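Local coordinates for G-protein alpha subunit Galpha7 (Naegleria fowleri, PDB 6NE6) that probably binds and hydrolyses GTP, switching between nucleotide states to relay signals from receptors, as other heterotrimeric G-protein alpha subunits do, at residues S23-Q28 and A309-R314; Q28-L31 and G36-T39; R55-L60 and A107-E112; S132-F135 and R140-K143; K236-T241 and E294-D299. All blocks are in the same frame, centred on the assembly; numbering follows the deposited sequence. Where two conformers were deposited one is given.

Interaction 1: S23-Q28 and A309-R314; sequences STIFKQ and ANLKER
Leu311 lays its two methyls against the flank of helix 22-32, CD2 against Ile25 CA and Gln28 CB, and CD1 against the Ile25 side chain. This is a helix-helix contact in the Ras-like GTPase fold: helix 22-32 follows what appears to be the P-loop, with Ser23 in its first turn, and helix 308-326 is the C-terminal helix. Almost everything here is carried by one leucine. Leu311 CD2 comes to 3.5 Å from Gln28 CB, a snug fit, and to 3.9 Å from Ile25 CA, one turn earlier. The other branch is looser, CD1 standing 4.2 Å from Ile25 CG1, and the two aliphatic side chains cross at about a right angle. Leu311 has CG anti to the backbone N (chi1 -180°), which carries CG toward helix 22-32, where the two methyls part to separate partners. Within these two segments the closest CA atoms are those of Ile25 and Leu311, 7.6 Å apart. Ile25 turns the rest of its bulk to the sheet, on Leu14 and Met177, linking this leucine to the core. On the outer side of helix 308-326, Arg314 NH1 pairs with Glu313 OE2, which it meets from above the carboxylate plane, while Asn310 ND2 lies over one face of the guanidinium. Gln28 offers only its aliphatic part to the leucine: a bend at chi2 (-78°) turns the amide off past it, and NE2 donates to Ala305 O in the loop just before helix 308-326.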
# COMPACT_ATOMS: atom_id res chain seq x y z
N SER A 23 3.65 0.41 -4.01
CA SER A 23 3.13 1.11 -5.18
C SER A 23 2.80 2.57 -4.87
O SER A 23 2.88 3.43 -5.76
CB SER A 23 1.90 0.40 -5.74
OG SER A 23 0.83 0.42 -4.81
N THR A 24 2.43 2.86 -3.61
CA THR A 24 2.25 4.26 -3.20
C THR A 24 3.54 5.04 -3.35
O THR A 24 3.54 6.18 -3.83
CB THR A 24 1.78 4.33 -1.74
OG1 THR A 24 0.67 3.44 -1.57
CG2 THR A 24 1.35 5.76 -1.38
N ILE A 25 4.66 4.44 -2.94
CA ILE A 25 5.96 5.08 -3.09
C ILE A 25 6.22 5.40 -4.55
O ILE A 25 6.68 6.50 -4.88
CB ILE A 25 7.07 4.18 -2.52
CG1 ILE A 25 6.87 4.02 -1.01
CG2 ILE A 25 8.43 4.78 -2.81
CD1 ILE A 25 7.94 3.18 -0.34
N PHE A 26 5.97 4.43 -5.44
CA PHE A 26 6.25 4.67 -6.85
C PHE A 26 5.38 5.78 -7.40
O PHE A 26 5.86 6.65 -8.14
CB PHE A 26 6.07 3.39 -7.68
CG PHE A 26 6.51 3.56 -9.12
CD1 PHE A 26 7.83 3.37 -9.47
CD2 PHE A 26 5.61 3.96 -10.10
CE1 PHE A 26 8.26 3.56 -10.78
CE2 PHE A 26 6.04 4.15 -11.41
CZ PHE A 26 7.37 3.95 -11.75
N LYS A 27 4.09 5.77 -7.08
CA LYS A 27 3.19 6.79 -7.61
C LYS A 27 3.54 8.17 -7.08
O LYS A 27 3.44 9.17 -7.81
CB LYS A 27 1.74 6.42 -7.32
CG LYS A 27 1.23 5.28 -8.18
CD LYS A 27 -0.23 4.93 -7.86
CE LYS A 27 -0.37 4.33 -6.46
NZ LYS A 27 -1.69 3.63 -6.30
N GLN A 28 3.96 8.26 -5.81
CA GLN A 28 4.40 9.54 -5.28
C GLN A 28 5.66 10.02 -5.99
O GLN A 28 5.81 11.22 -6.25
CB GLN A 28 4.64 9.45 -3.78
CG GLN A 28 3.38 9.23 -2.98
CD GLN A 28 2.55 10.50 -2.78
OE1 GLN A 28 2.31 11.27 -3.73
NE2 GLN A 28 2.09 10.72 -1.55
N ALA A 309 5.71 14.93 1.39
CA ALA A 309 6.86 15.63 1.94
C ALA A 309 7.73 14.71 2.79
O ALA A 309 8.96 14.81 2.74
CB ALA A 309 6.41 16.84 2.77
N ASN A 310 7.12 13.83 3.58
CA ASN A 310 7.89 12.89 4.39
C ASN A 310 8.61 11.88 3.50
O ASN A 310 9.77 11.55 3.75
CB ASN A 310 6.98 12.16 5.38
CG ASN A 310 7.73 11.13 6.25
OD1 ASN A 310 7.49 9.92 6.16
ND2 ASN A 310 8.63 11.62 7.10
N LEU A 311 7.93 11.39 2.46
CA LEU A 311 8.55 10.42 1.58
C LEU A 311 9.74 11.03 0.86
O LEU A 311 10.80 10.40 0.74
CB LEU A 311 7.53 9.89 0.58
CG LEU A 311 8.05 8.85 -0.42
CD1 LEU A 311 8.60 7.61 0.29
CD2 LEU A 311 6.95 8.48 -1.38
N LYS A 312 9.59 12.27 0.39
CA LYS A 312 10.70 12.97 -0.25
C LYS A 312 11.91 13.04 0.67
O LYS A 312 13.04 12.80 0.25
CB LYS A 312 10.25 14.38 -0.65
CG LYS A 312 10.36 14.69 -2.13
CD LYS A 312 9.55 15.94 -2.48
CE LYS A 312 9.99 17.14 -1.65
NZ LYS A 312 9.22 18.37 -1.99
N GLU A 313 11.68 13.38 1.94
CA GLU A 313 12.77 13.52 2.90
C GLU A 313 13.47 12.19 3.12
O GLU A 313 14.71 12.12 3.12
CB GLU A 313 12.21 14.08 4.21
CG GLU A 313 13.22 14.21 5.34
CD GLU A 313 12.60 14.85 6.56
OE1 GLU A 313 11.86 15.85 6.39
OE2 GLU A 313 12.83 14.36 7.68
N ARG A 314 12.70 11.12 3.30
CA ARG A 314 13.31 9.81 3.52
C ARG A 314 14.03 9.32 2.27
O ARG A 314 15.11 8.71 2.37
CB ARG A 314 12.24 8.80 3.94
CG ARG A 314 11.53 9.14 5.25
CD ARG A 314 12.40 8.85 6.48
NE ARG A 314 11.73 9.36 7.68
CZ ARG A 314 11.88 10.60 8.13
NH1 ARG A 314 12.70 11.43 7.51
NH2 ARG A 314 11.22 11.02 9.20

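Interaction 2: Q28-L31 and G36-T39; sequences QMRL and GFTT. With EDO (1,2-ethanediol), chain I.
A bend at chi3 of Arg30 (53°) turns its guanidinium back toward the loop at Gly36, while Phe37, with CG anti to its carbonyl carbon, brings its ring in against that group. The contact closes the turn between helix 22-32 and helix 39-66, which in the G-alpha fold is where the Ras-like domain probably passes into the inserted helical domain. The two flat groups meet edge to face: the CD1-CE1 side of Phe37 lies over one face of the guanidinium, their planes 69° apart, with Phe37 CE1 3.7 Å from Arg30 NH1. At the guanidinium's own edge, NH2 reaches Gly36 O at 3.0 Å, but the angle at hydrogen is only 121°, making the bond weak. The firmer grips come from next door, NE on Asn35 O and NH1 in a salt bridge with Glu41. Glu41 also accepts from Thr38 N, while Thr38, the N-cap of helix 39-66, caps a backbone N with its side chain, as in a capping box. Leu31 CD2 approaches the Phe37 ring obliquely, 3.9 Å from Phe37 CE2, and also sits 3.8 Å from Gly36 CA. Gly36 N donates to O1 of a 1,2-ethanediol, probably from the crystallisation liquor, at 2.8 Å.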
# COMPACT_ATOMS: atom_id res chain seq x y z
N GLN A 28 3.96 8.26 -5.81
CA GLN A 28 4.40 9.54 -5.28
C GLN A 28 5.66 10.02 -5.99
O GLN A 28 5.81 11.22 -6.25
CB GLN A 28 4.64 9.45 -3.78
CG GLN A 28 3.38 9.23 -2.98
CD GLN A 28 2.55 10.50 -2.78
OE1 GLN A 28 2.31 11.27 -3.73
NE2 GLN A 28 2.09 10.72 -1.55
N MET A 29 6.57 9.09 -6.30
CA MET A 29 7.78 9.47 -7.03
C MET A 29 7.43 10.02 -8.41
O MET A 29 8.05 10.99 -8.86
CB MET A 29 8.73 8.27 -7.15
CG MET A 29 9.60 8.04 -5.92
SD MET A 29 10.88 9.29 -5.72
CE MET A 29 12.11 8.71 -6.89
N ARG A 30 6.45 9.41 -9.08
CA ARG A 30 5.97 9.97 -10.34
C ARG A 30 5.55 11.43 -10.16
O ARG A 30 5.87 12.29 -10.99
CB ARG A 30 4.80 9.15 -10.89
CG ARG A 30 5.19 7.81 -11.49
CD ARG A 30 4.03 7.17 -12.26
NE ARG A 30 3.45 8.09 -13.25
CZ ARG A 30 2.40 7.81 -14.02
NH1 ARG A 30 1.80 6.63 -13.94
NH2 ARG A 30 1.95 8.72 -14.87
N LEU A 31 4.81 11.72 -9.08
CA LEU A 31 4.34 13.08 -8.87
C LEU A 31 5.49 14.01 -8.52
O LEU A 31 5.55 15.14 -9.03
CB LEU A 31 3.26 13.10 -7.77
CG LEU A 31 2.02 12.27 -8.11
CD1 LEU A 31 0.98 12.32 -6.98
CD2 LEU A 31 1.39 12.76 -9.42
N GLY A 36 3.06 12.95 -13.77
CA GLY A 36 1.77 12.67 -13.17
C GLY A 36 0.81 11.97 -14.12
O GLY A 36 1.14 11.55 -15.22
N PHE A 37 -0.42 11.83 -13.65
CA PHE A 37 -1.37 10.95 -14.32
C PHE A 37 -2.08 11.67 -15.45
O PHE A 37 -2.60 12.78 -15.28
CB PHE A 37 -2.36 10.42 -13.29
CG PHE A 37 -1.67 9.84 -12.10
CD1 PHE A 37 -0.82 8.76 -12.26
CD2 PHE A 37 -1.83 10.39 -10.84
CE1 PHE A 37 -0.15 8.21 -11.17
CE2 PHE A 37 -1.16 9.85 -9.73
CZ PHE A 37 -0.32 8.76 -9.90
N THR A 38 -2.07 11.04 -16.62
CA THR A 38 -2.66 11.62 -17.81
C THR A 38 -4.17 11.42 -17.81
O THR A 38 -4.73 10.67 -17.02
CB THR A 38 -2.04 10.99 -19.05
OG1 THR A 38 -2.38 9.60 -19.09
CG2 THR A 38 -0.52 11.13 -19.01
N THR A 39 -4.83 12.12 -18.74
CA THR A 39 -6.27 11.96 -18.87
C THR A 39 -6.63 10.51 -19.24
O THR A 39 -7.59 9.95 -18.70
CB THR A 39 -6.80 12.94 -19.92
OG1 THR A 39 -6.71 14.28 -19.39
CG2 THR A 39 -8.24 12.65 -20.27
C1 EDO I . 3.24 16.79 -14.46
O1 EDO I . 3.08 15.72 -13.52
C2 EDO I . 3.06 16.23 -15.87
O2 EDO I . 1.84 15.48 -15.92

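Interaction 3: R55-L60 and A107-E112; sequences RNMMVL and AELWKE
Met57 reaches out from helix 39-66 like a hook and sets its terminal methyl into the hollow beside the backbone between Leu109 and Trp110. The hook comes from bends at chi2 (51°) and chi3 (78°), which fold CE round so that it faces the backbone and not just the neighbouring side chains. CE lies 3.7 Å from Trp110 N, 4.0 Å from Leu109 CB and 4.1 Å from Trp110 CB, so the methyl packs against the link between the two residues. Behind it, the shaft of the methionine is flanked by Leu109, whose CD1 stands 4.1 Å from both Met57 CG and Met57 SD. One turn further along helix 39-66, Leu60 makes a second, shallower bump: its CD1 approaches Trp110 CZ3 obliquely at 4.3 Å. A type I turn runs from Leu109 to Glu112, with Glu112 N bonded to Leu109 O. From within the turn, Lys111 NZ makes a salt bridge to Glu108 OE1 at 2.9 Å, and Glu112 is the N-cap of helix 113-120. Trp110 is fixed at its polar edge by NE1 donating to Asp136 OD1. All this lies in the helical domain of the G-alpha fold, with helix 39-66 running through it: Phe135 of helix 131-136 wedges against Met57, Leu60 and the indole, Ile83 of helix 74-89 covers Leu109, and helix 113-120 closes over Leu60 and Trp110 with Met119.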
# COMPACT_ATOMS: atom_id res chain seq x y z
N ARG A 55 -16.34 -3.06 -3.61
CA ARG A 55 -15.82 -4.19 -2.85
C ARG A 55 -15.71 -3.86 -1.37
O ARG A 55 -16.04 -4.69 -0.51
CB ARG A 55 -14.45 -4.61 -3.40
CG ARG A 55 -13.72 -5.59 -2.48
CD ARG A 55 -13.78 -7.02 -2.99
NE ARG A 55 -13.10 -7.16 -4.28
CZ ARG A 55 -11.78 -7.31 -4.42
NH1 ARG A 55 -10.99 -7.33 -3.35
NH2 ARG A 55 -11.25 -7.44 -5.63
N ASN A 56 -15.23 -2.66 -1.04
CA ASN A 56 -15.10 -2.28 0.36
C ASN A 56 -16.46 -2.31 1.05
O ASN A 56 -16.58 -2.80 2.18
CB ASN A 56 -14.50 -0.89 0.48
CG ASN A 56 -13.04 -0.87 0.18
OD1 ASN A 56 -12.32 -1.82 0.47
ND2 ASN A 56 -12.57 0.25 -0.37
N MET A 57 -17.50 -1.78 0.40
CA MET A 57 -18.83 -1.81 1.01
C MET A 57 -19.33 -3.25 1.14
O MET A 57 -19.96 -3.59 2.14
CB MET A 57 -19.83 -0.97 0.22
CG MET A 57 -21.18 -0.82 0.94
SD MET A 57 -21.07 -0.27 2.67
CE MET A 57 -20.78 1.49 2.48
N MET A 58 -19.03 -4.11 0.16
CA MET A 58 -19.42 -5.51 0.25
C MET A 58 -18.78 -6.17 1.47
O MET A 58 -19.45 -6.93 2.19
CB MET A 58 -19.01 -6.25 -1.02
CG MET A 58 -19.17 -7.74 -0.92
SD MET A 58 -20.90 -8.16 -0.73
CE MET A 58 -20.89 -9.84 -1.35
N VAL A 59 -17.49 -5.91 1.69
CA VAL A 59 -16.79 -6.49 2.83
C VAL A 59 -17.43 -6.02 4.12
O VAL A 59 -17.63 -6.81 5.05
CB VAL A 59 -15.30 -6.13 2.78
CG1 VAL A 59 -14.60 -6.59 4.08
CG2 VAL A 59 -14.64 -6.81 1.58
N LEU A 60 -17.78 -4.73 4.20
CA LEU A 60 -18.45 -4.22 5.39
C LEU A 60 -19.80 -4.89 5.60
O LEU A 60 -20.16 -5.22 6.73
CB LEU A 60 -18.59 -2.70 5.30
CG LEU A 60 -17.25 -1.97 5.50
CD1 LEU A 60 -17.30 -0.53 5.07
CD2 LEU A 60 -16.83 -2.07 6.97
N ALA A 107 -23.34 5.64 -0.46
CA ALA A 107 -23.24 6.75 0.49
C ALA A 107 -24.28 6.63 1.60
O ALA A 107 -24.01 6.95 2.76
CB ALA A 107 -23.40 8.09 -0.24
N GLU A 108 -25.49 6.18 1.26
CA GLU A 108 -26.49 5.99 2.30
C GLU A 108 -26.09 4.86 3.24
O GLU A 108 -26.21 4.99 4.47
CB GLU A 108 -27.87 5.74 1.66
CG GLU A 108 -29.04 5.86 2.61
CD GLU A 108 -29.22 7.25 3.23
OE1 GLU A 108 -28.96 8.28 2.55
OE2 GLU A 108 -29.61 7.31 4.41
N LEU A 109 -25.58 3.75 2.70
CA LEU A 109 -25.14 2.66 3.57
C LEU A 109 -23.94 3.05 4.43
O LEU A 109 -23.75 2.48 5.51
CB LEU A 109 -24.78 1.42 2.74
CG LEU A 109 -25.81 0.31 2.60
CD1 LEU A 109 -25.10 -0.95 2.09
CD2 LEU A 109 -26.53 0.01 3.91
N TRP A 110 -23.11 3.98 3.96
CA TRP A 110 -21.99 4.42 4.78
C TRP A 110 -22.44 5.14 6.06
O TRP A 110 -21.63 5.32 6.97
CB TRP A 110 -21.09 5.30 3.90
CG TRP A 110 -19.83 5.90 4.49
CD1 TRP A 110 -19.44 7.20 4.39
CD2 TRP A 110 -18.77 5.22 5.19
NE1 TRP A 110 -18.22 7.38 5.01
CE2 TRP A 110 -17.79 6.18 5.50
CE3 TRP A 110 -18.55 3.89 5.59
CZ2 TRP A 110 -16.61 5.87 6.19
CZ3 TRP A 110 -17.38 3.58 6.29
CH2 TRP A 110 -16.43 4.57 6.58
N LYS A 111 -23.73 5.51 6.15
CA LYS A 111 -24.32 6.07 7.37
C LYS A 111 -24.93 5.03 8.29
O LYS A 111 -25.32 5.37 9.42
CB LYS A 111 -25.40 7.10 7.00
CG LYS A 111 -24.96 8.18 6.02
CD LYS A 111 -26.16 9.04 5.62
CE LYS A 111 -25.97 9.70 4.25
NZ LYS A 111 -27.25 10.29 3.73
N GLU A 112 -25.03 3.77 7.85
CA GLU A 112 -25.74 2.74 8.61
C GLU A 112 -24.93 2.34 9.85
O GLU A 112 -23.75 2.00 9.73
CB GLU A 112 -26.00 1.53 7.70
CG GLU A 112 -26.29 0.23 8.41
CD GLU A 112 -27.57 0.28 9.22
OE1 GLU A 112 -28.53 0.95 8.77
OE2 GLU A 112 -27.62 -0.34 10.30

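Interaction 4: S132-F135 and R140-K143; sequences SYYF and RIGK
Helices 131-136 and 138-141 follow each other through a tight bend, and within segments 132-135 and 140-143 the nearest CA atoms are those of Tyr134 and Ile141, 7.7 Å apart. This corner between two short consecutive helices of the G-alpha helical domain has an apolar layer and a polar layer. In the apolar one, Ile141 points at the first helix and touches it with the very end of its chain: CD1 is 3.8 Å from Tyr134 CD1, arriving at the edge of the ring near its plane, and equally 3.8 Å from Tyr134 O. The isoleucine therefore fits between ring edge and carbonyl. Its CG1 also lies beneath the Arg140 guanidinium, 3.8 Å from the plane and toward the rim. In the polar layer Arg140 has CG anti to the backbone N (chi1 175°) and a bend at chi3 that brings the guanidinium back over Ile141 toward Tyr133. Arg140 NH2 stands 3.5 Å from Tyr133 OH, with the two planes 51° apart. The stronger partner of both groups is Asp152 in helix 150-154: OD1 is hydrogen-bonded to Tyr133 OH, OD2 forms a salt bridge with Arg140 NH1, and the backbone O of the same residue is bonded to Tyr134 OH. Three side chains of the corner thus converge on one residue, fixing the turn of both tyrosines and tying a third helix to the first two, while the nearby arginine and phenol would be expected to favour a charged carboxylate at Asp152.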
# COMPACT_ATOMS: atom_id res chain seq x y z
N SER A 132 -12.24 4.43 3.77
CA SER A 132 -12.98 5.57 4.31
C SER A 132 -12.76 6.82 3.46
O SER A 132 -13.70 7.62 3.31
CB SER A 132 -12.60 5.84 5.77
OG SER A 132 -11.29 6.36 5.88
N TYR A 133 -11.57 7.00 2.91
CA TYR A 133 -11.30 8.13 2.03
C TYR A 133 -12.29 8.14 0.87
O TYR A 133 -12.91 9.17 0.57
CB TYR A 133 -9.86 8.05 1.51
CG TYR A 133 -9.59 9.02 0.38
CD1 TYR A 133 -9.16 10.32 0.63
CD2 TYR A 133 -9.77 8.63 -0.95
CE1 TYR A 133 -8.92 11.20 -0.42
CE2 TYR A 133 -9.54 9.51 -1.99
CZ TYR A 133 -9.12 10.79 -1.72
OH TYR A 133 -8.89 11.65 -2.77
N TYR A 134 -12.45 7.01 0.18
CA TYR A 134 -13.34 7.01 -0.97
C TYR A 134 -14.79 7.22 -0.53
O TYR A 134 -15.52 8.02 -1.13
CB TYR A 134 -13.18 5.72 -1.78
CG TYR A 134 -11.87 5.59 -2.53
CD1 TYR A 134 -11.41 6.61 -3.36
CD2 TYR A 134 -11.09 4.45 -2.39
CE1 TYR A 134 -10.20 6.49 -4.06
CE2 TYR A 134 -9.89 4.32 -3.08
CZ TYR A 134 -9.46 5.34 -3.91
OH TYR A 134 -8.25 5.21 -4.59
N PHE A 135 -15.21 6.54 0.55
CA PHE A 135 -16.59 6.71 1.01
C PHE A 135 -16.87 8.16 1.40
O PHE A 135 -17.94 8.70 1.10
CB PHE A 135 -16.86 5.82 2.23
CG PHE A 135 -16.93 4.33 1.95
CD1 PHE A 135 -17.48 3.83 0.78
CD2 PHE A 135 -16.48 3.43 2.91
CE1 PHE A 135 -17.56 2.45 0.57
CE2 PHE A 135 -16.55 2.06 2.71
CZ PHE A 135 -17.10 1.56 1.55
N ARG A 140 -18.12 13.91 -4.59
CA ARG A 140 -17.34 14.18 -5.80
C ARG A 140 -17.24 12.95 -6.69
O ARG A 140 -17.40 13.04 -7.92
CB ARG A 140 -15.95 14.69 -5.41
CG ARG A 140 -14.96 14.89 -6.56
CD ARG A 140 -13.59 15.42 -6.05
NE ARG A 140 -13.03 14.58 -4.99
CZ ARG A 140 -12.32 13.48 -5.22
NH1 ARG A 140 -12.08 13.10 -6.47
NH2 ARG A 140 -11.85 12.74 -4.21
N ILE A 141 -16.95 11.78 -6.09
CA ILE A 141 -16.66 10.58 -6.87
C ILE A 141 -17.92 10.02 -7.53
O ILE A 141 -17.84 9.38 -8.58
CB ILE A 141 -15.97 9.54 -5.97
CG1 ILE A 141 -14.61 10.06 -5.49
CG2 ILE A 141 -15.84 8.17 -6.67
CD1 ILE A 141 -13.96 9.14 -4.46
N GLY A 142 -19.08 10.22 -6.91
CA GLY A 142 -20.34 9.72 -7.45
C GLY A 142 -20.96 10.56 -8.54
O GLY A 142 -21.98 10.17 -9.10
N LYS A 143 -20.36 11.69 -8.87
CA LYS A 143 -20.90 12.55 -9.92
C LYS A 143 -20.77 11.88 -11.29
O LYS A 143 -19.81 11.16 -11.56
CB LYS A 143 -20.18 13.89 -9.95
CG LYS A 143 -20.32 14.74 -8.70
CD LYS A 143 -21.62 15.50 -8.69
CE LYS A 143 -21.61 16.60 -7.64
NZ LYS A 143 -22.92 17.30 -7.59

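Interaction 5: K236-T241 and E294-D299; sequences KWFADT and ENRLRD
The guanidinium of Arg296 carries the Phe238 ring on one face, Phe238 CD2 lying 3.6 Å above its plane and over its centre, and takes the backbone of Lys236 at its edge. The phenylalanine is tilted, 53° between the planes, so a corner of the ring rests on the cation; Phe238 CE2 is 3.6 Å from Arg296 NH1. On the phenylalanine itself, Lys236 CB covers one face, 3.4 Å above it and toward the rim. At the end of the guanidinium both terminal nitrogens close on a single acceptor: NH1 at 2.8 Å and NH2 at 2.9 Å from Lys236 O, with Lys236 O close to the guanidinium plane. The bonds are bent, 142° and 136° at hydrogen, as expected when both ends of one guanidinium converge on a single oxygen. Arg296 NH1 has a further bond to Ile233 O, which ties the end of helix 221-235 into the same grip. The chain then swings through a type II' turn from Phe238 to Thr241, closed by Thr241 N to Phe238 O at 2.8 Å, with Ala239 CB packed over the Trp237 indole. The contact is a surface latch on the Ras-like domain. It joins the loop between helix 221-235 and strand 242-248 to Arg296, just ahead of strand 297-302, the outermost parallel strand beside 242-248. Asp292 holds the backbone N of Arg296 and Leu297, while Phe238 passes inward to Ile200 of strand 199-205, Ile233 of helix 221-235 and Val243 of strand 242-248.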
# COMPACT_ATOMS: atom_id res chain seq x y z
N LYS A 236 19.30 -14.29 -0.11
CA LYS A 236 19.65 -13.69 -1.39
C LYS A 236 21.15 -13.44 -1.49
O LYS A 236 21.80 -13.06 -0.52
CB LYS A 236 18.93 -12.36 -1.59
CG LYS A 236 17.42 -12.50 -1.66
CD LYS A 236 17.05 -13.31 -2.89
CE LYS A 236 15.85 -14.20 -2.64
NZ LYS A 236 15.58 -15.08 -3.82
N TRP A 237 21.68 -13.65 -2.69
CA TRP A 237 22.97 -13.11 -3.09
C TRP A 237 22.70 -11.71 -3.60
O TRP A 237 22.20 -11.52 -4.71
CB TRP A 237 23.62 -13.95 -4.16
CG TRP A 237 24.94 -13.44 -4.62
CD1 TRP A 237 26.02 -13.14 -3.84
CD2 TRP A 237 25.35 -13.21 -5.98
NE1 TRP A 237 27.09 -12.75 -4.64
CE2 TRP A 237 26.70 -12.78 -5.95
CE3 TRP A 237 24.71 -13.34 -7.21
CZ2 TRP A 237 27.40 -12.45 -7.11
CZ3 TRP A 237 25.40 -13.02 -8.35
CH2 TRP A 237 26.74 -12.59 -8.30
N PHE A 238 23.01 -10.72 -2.79
CA PHE A 238 22.76 -9.37 -3.23
C PHE A 238 23.85 -8.84 -4.14
O PHE A 238 23.69 -7.74 -4.68
CB PHE A 238 22.54 -8.49 -1.99
CG PHE A 238 21.26 -8.82 -1.23
CD1 PHE A 238 20.03 -8.61 -1.82
CD2 PHE A 238 21.29 -9.36 0.06
CE1 PHE A 238 18.84 -8.90 -1.15
CE2 PHE A 238 20.10 -9.65 0.75
CZ PHE A 238 18.87 -9.42 0.14
N ALA A 239 24.91 -9.62 -4.37
CA ALA A 239 26.07 -9.16 -5.13
C ALA A 239 26.49 -7.80 -4.59
O ALA A 239 26.84 -7.69 -3.41
CB ALA A 239 25.77 -9.10 -6.63
N ASP A 240 26.42 -6.76 -5.42
CA ASP A 240 26.84 -5.42 -5.03
C ASP A 240 25.67 -4.52 -4.61
O ASP A 240 25.86 -3.31 -4.47
CB ASP A 240 27.61 -4.77 -6.18
CG ASP A 240 28.84 -5.57 -6.59
OD1 ASP A 240 29.75 -5.72 -5.75
OD2 ASP A 240 28.88 -6.06 -7.74
N THR A 241 24.50 -5.09 -4.39
CA THR A 241 23.27 -4.33 -4.16
C THR A 241 23.13 -3.96 -2.68
O THR A 241 23.34 -4.80 -1.81
CB THR A 241 22.07 -5.15 -4.62
OG1 THR A 241 22.23 -5.47 -6.01
CG2 THR A 241 20.75 -4.39 -4.43
N GLU A 294 22.97 -11.52 9.83
CA GLU A 294 24.31 -11.11 9.45
C GLU A 294 24.43 -9.61 9.20
O GLU A 294 25.42 -9.16 8.62
CB GLU A 294 24.77 -11.88 8.21
N ASN A 295 23.43 -8.83 9.62
CA ASN A 295 23.45 -7.37 9.49
C ASN A 295 23.70 -6.95 8.04
O ASN A 295 24.57 -6.13 7.73
CB ASN A 295 24.48 -6.75 10.43
CG ASN A 295 24.18 -7.03 11.89
OD1 ASN A 295 23.03 -6.96 12.33
ND2 ASN A 295 25.22 -7.35 12.66
N ARG A 296 22.91 -7.52 7.13
CA ARG A 296 23.00 -7.19 5.72
C ARG A 296 22.27 -5.90 5.37
O ARG A 296 22.57 -5.29 4.33
CB ARG A 296 22.49 -8.38 4.89
CG ARG A 296 23.27 -9.65 5.21
CD ARG A 296 22.81 -10.86 4.40
NE ARG A 296 23.57 -11.03 3.16
CZ ARG A 296 23.16 -11.77 2.13
NH1 ARG A 296 21.99 -12.42 2.16
NH2 ARG A 296 23.94 -11.86 1.05
N LEU A 297 21.33 -5.46 6.20
CA LEU A 297 20.65 -4.20 5.92
C LEU A 297 21.63 -3.03 6.00
O LEU A 297 22.45 -2.93 6.91
CB LEU A 297 19.50 -3.96 6.91
CG LEU A 297 18.27 -4.85 6.74
CD1 LEU A 297 17.33 -4.64 7.93
CD2 LEU A 297 17.56 -4.52 5.42
N ARG A 298 21.52 -2.14 5.02
CA ARG A 298 22.27 -0.89 5.08
C ARG A 298 21.69 0.04 6.15
O ARG A 298 22.44 0.63 6.94
CB ARG A 298 22.25 -0.23 3.71
CG ARG A 298 22.93 1.09 3.67
CD ARG A 298 24.42 0.94 3.88
NE ARG A 298 25.03 2.25 3.74
CZ ARG A 298 26.33 2.48 3.76
NH1 ARG A 298 27.19 1.48 3.92
NH2 ARG A 298 26.77 3.72 3.63
N ASP A 299 20.37 0.18 6.17
CA ASP A 299 19.71 1.02 7.17
C ASP A 299 18.23 0.66 7.22
O ASP A 299 17.72 -0.09 6.38
CB ASP A 299 19.94 2.50 6.84
CG ASP A 299 20.05 3.37 8.08
OD1 ASP A 299 19.62 2.95 9.18
OD2 ASP A 299 20.57 4.49 7.95

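Interactions 1 and 3 are the buried contacts, both apolar and each dominated by one side chain, but they serve different domains: centres about 30 Å apart, on opposite sides of the chain's centre. Interaction 2 shares Gln28 and helix 22-32 with interaction 1 but lies at the surface; Lys27 CB packs on Phe37 CZ, 4.0 Å away. Interactions 3 and 4 touch through Phe135, whose CB is 3.4 Å from Trp110 CE2, so the two contacts share one packed interface. Interactions 2, 4 and 5 each involve an arginine: Arg30 and Arg140 have their salt bridges outside the contact, to Glu41 and Asp152, whereas Arg296 puts two bonds on a carbonyl within it. Interaction 5 stands farthest out.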